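Local atomic coordinates of UDP-N-acetylglucosamine 4,6-dehydratase (Vibrio fischeri, PDB entry 3PVZ), a protein that binds NAD in a Rossmann-type fold and probably acts as a lyase that removes water from UDP-N-acetylglucosamine. Residues I149-I153 with K189-I195; R254-K260 with N339-N345. All blocks are in the same frame, centred on the assembly; numbering follows the deposited sequence.

Contact 1. Residues I149-I153 with K189-I195; sequences IQQSI and KSEEIAI
Ile149 lays its CG2 methyl against the start of the Lys189 side chain, 3.5 Å from Lys189 CB, and from there the lysine runs on over the flank of helix 131-154. Two bends, at chi2 (-56°) and chi4 (-60°), keep the aliphatic part of Lys189 close to that flank while its ammonium group turns off to a salt bridge with Asp146, one helical turn before Gln150. On the way, Lys189 CD meets the tip of Ile153, whose CD1 lies 3.7 Å away, the two chains crossing at about a right angle. Next to the lysine, Ile193 presses into the same flank: its CG2 sits 3.9 Å from Ile149 CG2, and its CB is equally close to Ile153 CG1. Farther along, Ile195 CD1 reaches Ile149 CD1 more loosely, at 4.2 Å. At the border, Gln150 OE1 approaches Lys189 CE at 3.2 Å, whereas Gln150 NE2 bonds to Asp154 and to a water that in turn donates to Glu192 OE2, 2.7 Å from each. The turn presenting these residues is pinned by Lys189 O, which accepts from the backbone N of both Glu192 and Ile193. Aliphatic contacts thus hold helix 131-154 to the turn between helix 174-189 and strand 194-198 by shape and apolar burial, while the polar ends are turned to Asp146, Asp154 and a bridging water at the margin.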
ATOM      1  N   ILE A 149     -14.335  -1.928 -15.050  1.00 28.91           N
ATOM      2  CA  ILE A 149     -15.573  -2.545 -15.560  1.00 29.23           C
ATOM      3  C   ILE A 149     -15.729  -2.334 -17.095  1.00 29.06           C
ATOM      4  O   ILE A 149     -16.015  -3.296 -17.836  1.00 29.48           O
ATOM      5  CB  ILE A 149     -16.851  -2.049 -14.842  1.00 29.30           C
ATOM      6  CG1 ILE A 149     -16.774  -2.380 -13.343  1.00 29.46           C
ATOM      7  CG2 ILE A 149     -18.095  -2.769 -15.416  1.00 26.37           C
ATOM      8  CD1 ILE A 149     -17.821  -1.668 -12.517  1.00 27.17           C
ATOM      9  N   GLN A 150     -15.512  -1.113 -17.569  1.00 28.88           N
ATOM     10  CA  GLN A 150     -15.620  -0.823 -19.014  1.00 28.95           C
ATOM     11  C   GLN A 150     -14.604  -1.643 -19.812  1.00 28.88           C
ATOM     12  O   GLN A 150     -14.933  -2.234 -20.845  1.00 27.06           O
ATOM     13  CB  GLN A 150     -15.476   0.694 -19.310  1.00 30.39           C
ATOM     14  CG  GLN A 150     -15.660   1.019 -20.786  1.00 28.45           C
ATOM     15  CD  GLN A 150     -17.127   0.832 -21.219  1.00 32.08           C
ATOM     16  OE1 GLN A 150     -17.993   1.333 -20.568  1.00 33.51           O
ATOM     17  NE2 GLN A 150     -17.382   0.072 -22.276  1.00 30.72           N
ATOM     18  N   GLN A 151     -13.373  -1.794 -19.265  1.00 28.98           N
ATOM     19  CA  GLN A 151     -12.371  -2.575 -19.924  1.00 26.99           C
ATOM     20  C   GLN A 151     -12.771  -4.057 -19.921  1.00 27.65           C
ATOM     21  O   GLN A 151     -12.419  -4.812 -20.828  1.00 27.18           O
ATOM     22  CB  GLN A 151     -11.024  -2.372 -19.237  1.00 27.81           C
ATOM     23  CG  GLN A 151     -10.533  -0.970 -19.311  1.00 28.15           C
ATOM     24  CD  GLN A 151      -9.289  -0.776 -18.499  1.00 27.68           C
ATOM     25  OE1 GLN A 151      -9.115  -1.391 -17.446  1.00 30.69           O
ATOM     26  NE2 GLN A 151      -8.431   0.089 -18.962  1.00 24.52           N
ATOM     27  N   SER A 152     -13.471  -4.488 -18.892  1.00 27.50           N
ATOM     28  CA  SER A 152     -13.963  -5.850 -18.844  1.00 28.60           C
ATOM     29  C   SER A 152     -15.103  -6.097 -19.882  1.00 29.36           C
ATOM     30  O   SER A 152     -15.114  -7.158 -20.543  1.00 30.59           O
ATOM     31  CB  SER A 152     -14.449  -6.163 -17.430  1.00 28.42           C
ATOM     32  OG  SER A 152     -13.391  -6.066 -16.481  1.00 29.21           O
ATOM     33  N   ILE A 153     -16.040  -5.158 -20.023  1.00 30.04           N
ATOM     34  CA  ILE A 153     -17.081  -5.229 -21.082  1.00 30.99           C
ATOM     35  C   ILE A 153     -16.422  -5.293 -22.454  1.00 31.80           C
ATOM     36  O   ILE A 153     -16.756  -6.126 -23.253  1.00 31.32           O
ATOM     37  CB  ILE A 153     -17.988  -4.014 -21.074  1.00 32.70           C
ATOM     38  CG1 ILE A 153     -18.799  -3.969 -19.759  1.00 34.08           C
ATOM     39  CG2 ILE A 153     -18.956  -4.016 -22.288  1.00 31.93           C
ATOM     40  CD1 ILE A 153     -19.019  -2.576 -19.259  1.00 33.32           C
ATOM     41  N   LYS A 189     -23.283   0.191 -15.036  1.00 34.93           N
ATOM     42  CA  LYS A 189     -22.498  -0.860 -15.723  1.00 34.63           C
ATOM     43  C   LYS A 189     -23.135  -2.239 -15.729  1.00 34.14           C
ATOM     44  O   LYS A 189     -22.859  -3.046 -16.611  1.00 33.25           O
ATOM     45  CB  LYS A 189     -21.106  -0.983 -15.110  1.00 33.89           C
ATOM     46  CG  LYS A 189     -20.148   0.151 -15.517  1.00 36.33           C
ATOM     47  CD  LYS A 189     -20.028   0.240 -17.054  1.00 37.02           C
ATOM     48  CE  LYS A 189     -18.941   1.187 -17.526  1.00 37.59           C
ATOM     49  NZ  LYS A 189     -19.140   2.561 -17.067  1.00 39.04           N
ATOM     50  N   SER A 190     -23.965  -2.510 -14.733  1.00 35.20           N
ATOM     51  CA  SER A 190     -24.679  -3.765 -14.655  1.00 35.54           C
ATOM     52  C   SER A 190     -25.777  -3.922 -15.698  1.00 35.51           C
ATOM     53  O   SER A 190     -26.285  -5.008 -15.850  1.00 35.29           O
ATOM     54  CB  SER A 190     -25.284  -3.969 -13.276  1.00 35.90           C
ATOM     55  OG  SER A 190     -26.324  -3.094 -13.047  1.00 36.76           O
ATOM     56  N   GLU A 191     -26.140  -2.849 -16.398  1.00 36.34           N
ATOM     57  CA  GLU A 191     -26.983  -2.957 -17.610  1.00 36.82           C
ATOM     58  C   GLU A 191     -26.202  -3.520 -18.822  1.00 36.52           C
ATOM     59  O   GLU A 191     -26.807  -3.738 -19.852  1.00 36.71           O
ATOM     60  CB  GLU A 191     -27.576  -1.579 -17.980  1.00 37.64           C
ATOM     61  CG  GLU A 191     -28.544  -1.065 -16.906  1.00 37.32           C
ATOM     62  CD  GLU A 191     -28.969   0.388 -17.067  1.00 39.23           C
ATOM     63  OE1 GLU A 191     -28.307   1.136 -17.796  1.00 42.00           O
ATOM     64  OE2 GLU A 191     -29.960   0.794 -16.412  1.00 44.18           O
ATOM     65  N   GLU A 192     -24.874  -3.709 -18.702  1.00 34.41           N
ATOM     66  CA  GLU A 192     -24.063  -4.251 -19.799  1.00 35.14           C
ATOM     67  C   GLU A 192     -23.252  -5.494 -19.465  1.00 33.74           C
ATOM     68  O   GLU A 192     -22.821  -6.148 -20.365  1.00 34.72           O
ATOM     69  CB  GLU A 192     -23.064  -3.224 -20.285  1.00 34.37           C
ATOM     70  CG  GLU A 192     -23.727  -2.051 -20.965  1.00 39.24           C
ATOM     71  CD  GLU A 192     -22.728  -1.064 -21.428  1.00 38.39           C
ATOM     72  OE1 GLU A 192     -22.676  -0.043 -20.754  1.00 41.37           O
ATOM     73  OE2 GLU A 192     -21.983  -1.330 -22.415  1.00 40.46           O
ATOM     74  N   ILE A 193     -23.003  -5.759 -18.192  1.00 32.24           N
ATOM     75  CA  ILE A 193     -22.282  -6.944 -17.774  1.00 31.13           C
ATOM     76  C   ILE A 193     -22.825  -7.330 -16.413  1.00 31.37           C
ATOM     77  O   ILE A 193     -23.210  -6.464 -15.636  1.00 31.96           O
ATOM     78  CB  ILE A 193     -20.749  -6.649 -17.667  1.00 30.07           C
ATOM     79  CG1 ILE A 193     -19.940  -7.927 -17.402  1.00 29.83           C
ATOM     80  CG2 ILE A 193     -20.482  -5.646 -16.591  1.00 28.97           C
ATOM     81  CD1 ILE A 193     -18.402  -7.730 -17.523  1.00 28.08           C
ATOM     82  N   ALA A 194     -22.876  -8.633 -16.155  1.00 31.30           N
ATOM     83  CA  ALA A 194     -23.153  -9.174 -14.847  1.00 31.97           C
ATOM     84  C   ALA A 194     -22.126  -8.699 -13.771  1.00 32.39           C
ATOM     85  O   ALA A 194     -20.913  -8.969 -13.873  1.00 32.17           O
ATOM     86  CB  ALA A 194     -23.185 -10.713 -14.912  1.00 30.72           C
ATOM     87  N   ILE A 195     -22.647  -8.029 -12.743  1.00 32.85           N
ATOM     88  CA  ILE A 195     -21.865  -7.561 -11.609  1.00 34.12           C
ATOM     89  C   ILE A 195     -22.451  -8.131 -10.322  1.00 34.20           C
ATOM     90  O   ILE A 195     -23.662  -8.013 -10.064  1.00 36.18           O
ATOM     91  CB  ILE A 195     -21.890  -6.003 -11.506  1.00 34.97           C
ATOM     92  CG1 ILE A 195     -21.344  -5.371 -12.789  1.00 34.60           C
ATOM     93  CG2 ILE A 195     -21.054  -5.515 -10.315  1.00 32.72           C
ATOM     94  CD1 ILE A 195     -21.346  -3.841 -12.810  1.00 35.08           C
TER
HETATM   95  O   HOH W   1     -19.803  -0.197 -23.448  1.00 29.55           O

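Contact 2. Residues R254-K260 with N339-N345; sequences RDIFFPK and NLGIIKN
Arg254 opens the pairing through its backbone, its O accepting from Asn345 N at 3.0 Å, while its side chain extends past Asn345 O. Asp255 stands beside Lys344, and its OD1 takes Lys344 NZ at 2.7 Å on the syn lone pair; OD2 accepts from the backbone N of Glu252, so both carboxylate oxygens are engaged. The same carboxylate rests against Ile342 CG2. Ile256 and Ile343 form a hydrogen-bonded pair, with N-H...O angles of 171° and 170°, and their CB atoms lie side by side on the opposite face. Phe257 returns to the face of Asp255, where Ile342 CG1 stands over its ring in a CH-pi contact, 4.2 Å from the centroid. Phe258 has chi1 at 67°, which folds its ring back across the neighbouring strand, and Gly341 CA lies 3.9 Å from the ring centroid, over its face, in a CH-pi contact. Beyond Pro259, which pairs with Leu340, Lys260 N donates to Asn339 O at 3.1 Å, and a water bridges that oxygen to Lys260 O. The lysine's NZ goes on to the carbonyl oxygens of Met334, Phe337 and Asp338. Strand 255-259 is the last of the parallel run that includes 194-198, and 340-344 is added antiparallel at its side, a Rossmann-type sheet consistent with an extended short-chain dehydrogenase/reductase.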
ATOM      1  N   ARG A 254     -26.285  -8.237  -9.942  1.00 35.08           N
ATOM      2  CA  ARG A 254     -26.770  -7.457  -8.795  1.00 35.81           C
ATOM      3  C   ARG A 254     -26.883  -8.165  -7.440  1.00 35.42           C
ATOM      4  O   ARG A 254     -27.376  -7.565  -6.491  1.00 36.43           O
ATOM      5  CB  ARG A 254     -28.105  -6.772  -9.116  1.00 37.58           C
ATOM      6  CG  ARG A 254     -28.040  -5.898 -10.311  1.00 40.69           C
ATOM      7  CD  ARG A 254     -29.360  -5.173 -10.558  1.00 44.47           C
ATOM      8  NE  ARG A 254     -29.150  -4.468 -11.793  1.00 47.67           N
ATOM      9  CZ  ARG A 254     -29.506  -4.895 -12.998  1.00 50.11           C
ATOM     10  NH1 ARG A 254     -30.216  -6.006 -13.139  1.00 48.55           N
ATOM     11  NH2 ARG A 254     -29.176  -4.160 -14.071  1.00 51.37           N
ATOM     12  N   ASP A 255     -26.414  -9.400  -7.308  1.00 34.16           N
ATOM     13  CA  ASP A 255     -26.507 -10.080  -6.025  1.00 34.37           C
ATOM     14  C   ASP A 255     -25.398  -9.551  -5.085  1.00 35.14           C
ATOM     15  O   ASP A 255     -24.243  -9.414  -5.521  1.00 33.34           O
ATOM     16  CB  ASP A 255     -26.234 -11.548  -6.202  1.00 34.21           C
ATOM     17  CG  ASP A 255     -27.404 -12.341  -6.686  1.00 35.53           C
ATOM     18  OD1 ASP A 255     -28.542 -11.836  -6.848  1.00 36.67           O
ATOM     19  OD2 ASP A 255     -27.153 -13.549  -6.851  1.00 37.40           O
ATOM     20  N   ILE A 256     -25.760  -9.248  -3.833  1.00 35.64           N
ATOM     21  CA  ILE A 256     -24.812  -8.966  -2.775  1.00 36.13           C
ATOM     22  C   ILE A 256     -24.810 -10.176  -1.832  1.00 36.46           C
ATOM     23  O   ILE A 256     -25.797 -10.448  -1.131  1.00 37.32           O
ATOM     24  CB  ILE A 256     -25.164  -7.721  -1.901  1.00 37.17           C
ATOM     25  CG1 ILE A 256     -25.421  -6.460  -2.735  1.00 37.74           C
ATOM     26  CG2 ILE A 256     -24.032  -7.458  -0.898  1.00 35.66           C
ATOM     27  CD1 ILE A 256     -26.100  -5.342  -1.919  1.00 34.16           C
ATOM     28  N   PHE A 257     -23.702 -10.899  -1.820  1.00 35.85           N
ATOM     29  CA  PHE A 257     -23.548 -12.060  -0.936  1.00 35.70           C
ATOM     30  C   PHE A 257     -23.085 -11.575   0.433  1.00 36.21           C
ATOM     31  O   PHE A 257     -22.347 -10.600   0.520  1.00 35.43           O
ATOM     32  CB  PHE A 257     -22.535 -13.035  -1.528  1.00 34.04           C
ATOM     33  CG  PHE A 257     -23.098 -13.938  -2.580  1.00 33.43           C
ATOM     34  CD1 PHE A 257     -24.086 -13.496  -3.474  1.00 35.70           C
ATOM     35  CD2 PHE A 257     -22.660 -15.265  -2.682  1.00 34.31           C
ATOM     36  CE1 PHE A 257     -24.613 -14.348  -4.439  1.00 34.07           C
ATOM     37  CE2 PHE A 257     -23.180 -16.126  -3.665  1.00 34.32           C
ATOM     38  CZ  PHE A 257     -24.146 -15.680  -4.534  1.00 33.39           C
ATOM     39  N   PHE A 258     -23.546 -12.226   1.497  1.00 37.89           N
ATOM     40  CA  PHE A 258     -23.079 -11.902   2.881  1.00 38.93           C
ATOM     41  C   PHE A 258     -23.236 -13.090   3.796  1.00 38.66           C
ATOM     42  O   PHE A 258     -24.063 -13.970   3.525  1.00 38.90           O
ATOM     43  CB  PHE A 258     -23.856 -10.726   3.466  1.00 39.55           C
ATOM     44  CG  PHE A 258     -25.312 -11.039   3.710  1.00 41.96           C
ATOM     45  CD1 PHE A 258     -26.239 -10.913   2.694  1.00 41.55           C
ATOM     46  CD2 PHE A 258     -25.751 -11.490   4.963  1.00 43.03           C
ATOM     47  CE1 PHE A 258     -27.576 -11.218   2.916  1.00 42.20           C
ATOM     48  CE2 PHE A 258     -27.081 -11.800   5.165  1.00 41.76           C
ATOM     49  CZ  PHE A 258     -27.985 -11.661   4.150  1.00 41.50           C
ATOM     50  N   PRO A 259     -22.456 -13.122   4.883  1.00 38.77           N
ATOM     51  CA  PRO A 259     -22.560 -14.215   5.822  1.00 40.40           C
ATOM     52  C   PRO A 259     -23.770 -14.095   6.714  1.00 42.78           C
ATOM     53  O   PRO A 259     -24.015 -13.038   7.330  1.00 42.18           O
ATOM     54  CB  PRO A 259     -21.261 -14.111   6.626  1.00 40.78           C
ATOM     55  CG  PRO A 259     -20.937 -12.723   6.628  1.00 40.07           C
ATOM     56  CD  PRO A 259     -21.375 -12.210   5.255  1.00 38.60           C
ATOM     57  N   LYS A 260     -24.561 -15.170   6.730  1.00 44.89           N
ATOM     58  CA  LYS A 260     -25.685 -15.253   7.636  1.00 47.54           C
ATOM     59  C   LYS A 260     -25.157 -15.237   9.075  1.00 49.08           C
ATOM     60  O   LYS A 260     -24.060 -15.726   9.354  1.00 48.50           O
ATOM     61  CB  LYS A 260     -26.511 -16.505   7.384  1.00 47.52           C
ATOM     62  CG  LYS A 260     -27.299 -16.486   6.087  1.00 47.81           C
ATOM     63  CD  LYS A 260     -27.789 -17.893   5.741  1.00 47.32           C
ATOM     64  CE  LYS A 260     -29.036 -17.877   4.881  1.00 45.57           C
ATOM     65  NZ  LYS A 260     -29.361 -19.250   4.480  1.00 44.63           N
ATOM     66  N   ASN A 339     -25.411 -21.144   4.374  1.00 45.57           N
ATOM     67  CA  ASN A 339     -24.542 -20.237   5.170  1.00 44.81           C
ATOM     68  C   ASN A 339     -24.465 -18.801   4.618  1.00 43.07           C
ATOM     69  O   ASN A 339     -24.040 -17.904   5.320  1.00 41.99           O
ATOM     70  CB  ASN A 339     -23.110 -20.790   5.234  1.00 44.85           C
ATOM     71  CG  ASN A 339     -23.053 -22.325   5.487  1.00 47.78           C
ATOM     72  OD1 ASN A 339     -22.410 -23.084   4.715  1.00 47.36           O
ATOM     73  ND2 ASN A 339     -23.680 -22.769   6.593  1.00 48.36           N
ATOM     74  N   LEU A 340     -24.892 -18.609   3.371  1.00 41.61           N
ATOM     75  CA  LEU A 340     -24.731 -17.360   2.650  1.00 40.85           C
ATOM     76  C   LEU A 340     -26.063 -16.754   2.319  1.00 39.78           C
ATOM     77  O   LEU A 340     -26.955 -17.413   1.782  1.00 39.95           O
ATOM     78  CB  LEU A 340     -24.005 -17.584   1.318  1.00 40.46           C
ATOM     79  CG  LEU A 340     -22.594 -18.111   1.363  1.00 43.58           C
ATOM     80  CD1 LEU A 340     -22.139 -18.396  -0.038  1.00 42.75           C
ATOM     81  CD2 LEU A 340     -21.614 -17.137   2.038  1.00 46.41           C
ATOM     82  N   GLY A 341     -26.185 -15.467   2.589  1.00 39.61           N
ATOM     83  CA  GLY A 341     -27.398 -14.736   2.236  1.00 39.37           C
ATOM     84  C   GLY A 341     -27.146 -13.891   0.993  1.00 38.56           C
ATOM     85  O   GLY A 341     -26.014 -13.438   0.760  1.00 36.36           O
ATOM     86  N   ILE A 342     -28.214 -13.665   0.224  1.00 38.82           N
ATOM     87  CA  ILE A 342     -28.163 -12.864  -0.974  1.00 38.41           C
ATOM     88  C   ILE A 342     -29.172 -11.706  -0.879  1.00 40.68           C
ATOM     89  O   ILE A 342     -30.377 -11.908  -0.627  1.00 41.69           O
ATOM     90  CB  ILE A 342     -28.489 -13.705  -2.189  1.00 37.83           C
ATOM     91  CG1 ILE A 342     -27.631 -14.959  -2.225  1.00 36.47           C
ATOM     92  CG2 ILE A 342     -28.303 -12.909  -3.457  1.00 35.72           C
ATOM     93  CD1 ILE A 342     -27.814 -15.773  -3.492  1.00 36.87           C
ATOM     94  N   ILE A 343     -28.671 -10.494  -1.067  1.00 41.19           N
ATOM     95  CA  ILE A 343     -29.524  -9.340  -1.291  1.00 42.05           C
ATOM     96  C   ILE A 343     -29.603  -9.170  -2.779  1.00 42.26           C
ATOM     97  O   ILE A 343     -28.595  -9.200  -3.496  1.00 41.16           O
ATOM     98  CB  ILE A 343     -28.984  -8.037  -0.699  1.00 42.63           C
ATOM     99  CG1 ILE A 343     -28.781  -8.159   0.813  1.00 42.63           C
ATOM    100  CG2 ILE A 343     -29.956  -6.843  -0.986  1.00 41.16           C
ATOM    101  CD1 ILE A 343     -28.038  -6.978   1.397  1.00 43.10           C
ATOM    102  N   LYS A 344     -30.824  -9.050  -3.243  1.00 43.28           N
ATOM    103  CA  LYS A 344     -31.096  -8.762  -4.624  1.00 44.51           C
ATOM    104  C   LYS A 344     -31.040  -7.260  -4.742  1.00 45.41           C
ATOM    105  O   LYS A 344     -32.027  -6.608  -4.495  1.00 46.13           O
ATOM    106  CB  LYS A 344     -32.509  -9.255  -4.956  1.00 45.37           C
ATOM    107  CG  LYS A 344     -32.660 -10.768  -4.771  1.00 46.08           C
ATOM    108  CD  LYS A 344     -32.120 -11.411  -5.994  1.00 45.53           C
ATOM    109  CE  LYS A 344     -31.467 -12.686  -5.735  1.00 45.72           C
ATOM    110  NZ  LYS A 344     -30.880 -13.136  -7.044  1.00 42.64           N
ATOM    111  N   ASN A 345     -29.882  -6.695  -5.068  1.00 45.23           N
ATOM    112  CA  ASN A 345     -29.771  -5.220  -5.069  1.00 45.96           C
ATOM    113  C   ASN A 345     -30.719  -4.621  -6.102  1.00 46.66           C
ATOM    114  O   ASN A 345     -30.794  -5.087  -7.219  1.00 46.42           O
ATOM    115  CB  ASN A 345     -28.336  -4.766  -5.360  1.00 45.00           C
ATOM    116  CG  ASN A 345     -28.067  -3.317  -4.954  1.00 44.91           C
ATOM    117  OD1 ASN A 345     -28.944  -2.613  -4.468  1.00 41.75           O
ATOM    118  ND2 ASN A 345     -26.813  -2.886  -5.116  1.00 43.46           N
TER
HETATM  119  O   HOH W   2     -22.912 -17.936   7.998  1.00 32.68           O

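Both contacts are largely buried and reach the same mixed sheet, in which strands 194-198 and 255-259 are neighbours; Ile195 O and Arg254 N probably share a hydrogen bond at that seam. Their roles illustrate two ways of building a Rossmann-type domain. Contact 1 sets a helix against the turn leading into a parallel strand, so side chains do the joining, and its outer margin carries exposed Glu192. Contact 2 joins two strands edge to edge, so backbone bonding dominates and side chains fill both faces; it buries about twice the surface, 771 against 367 Å². The side chain of Pro259 lies about 9 Å from bound NAD, that of Ile149 about 13 Å.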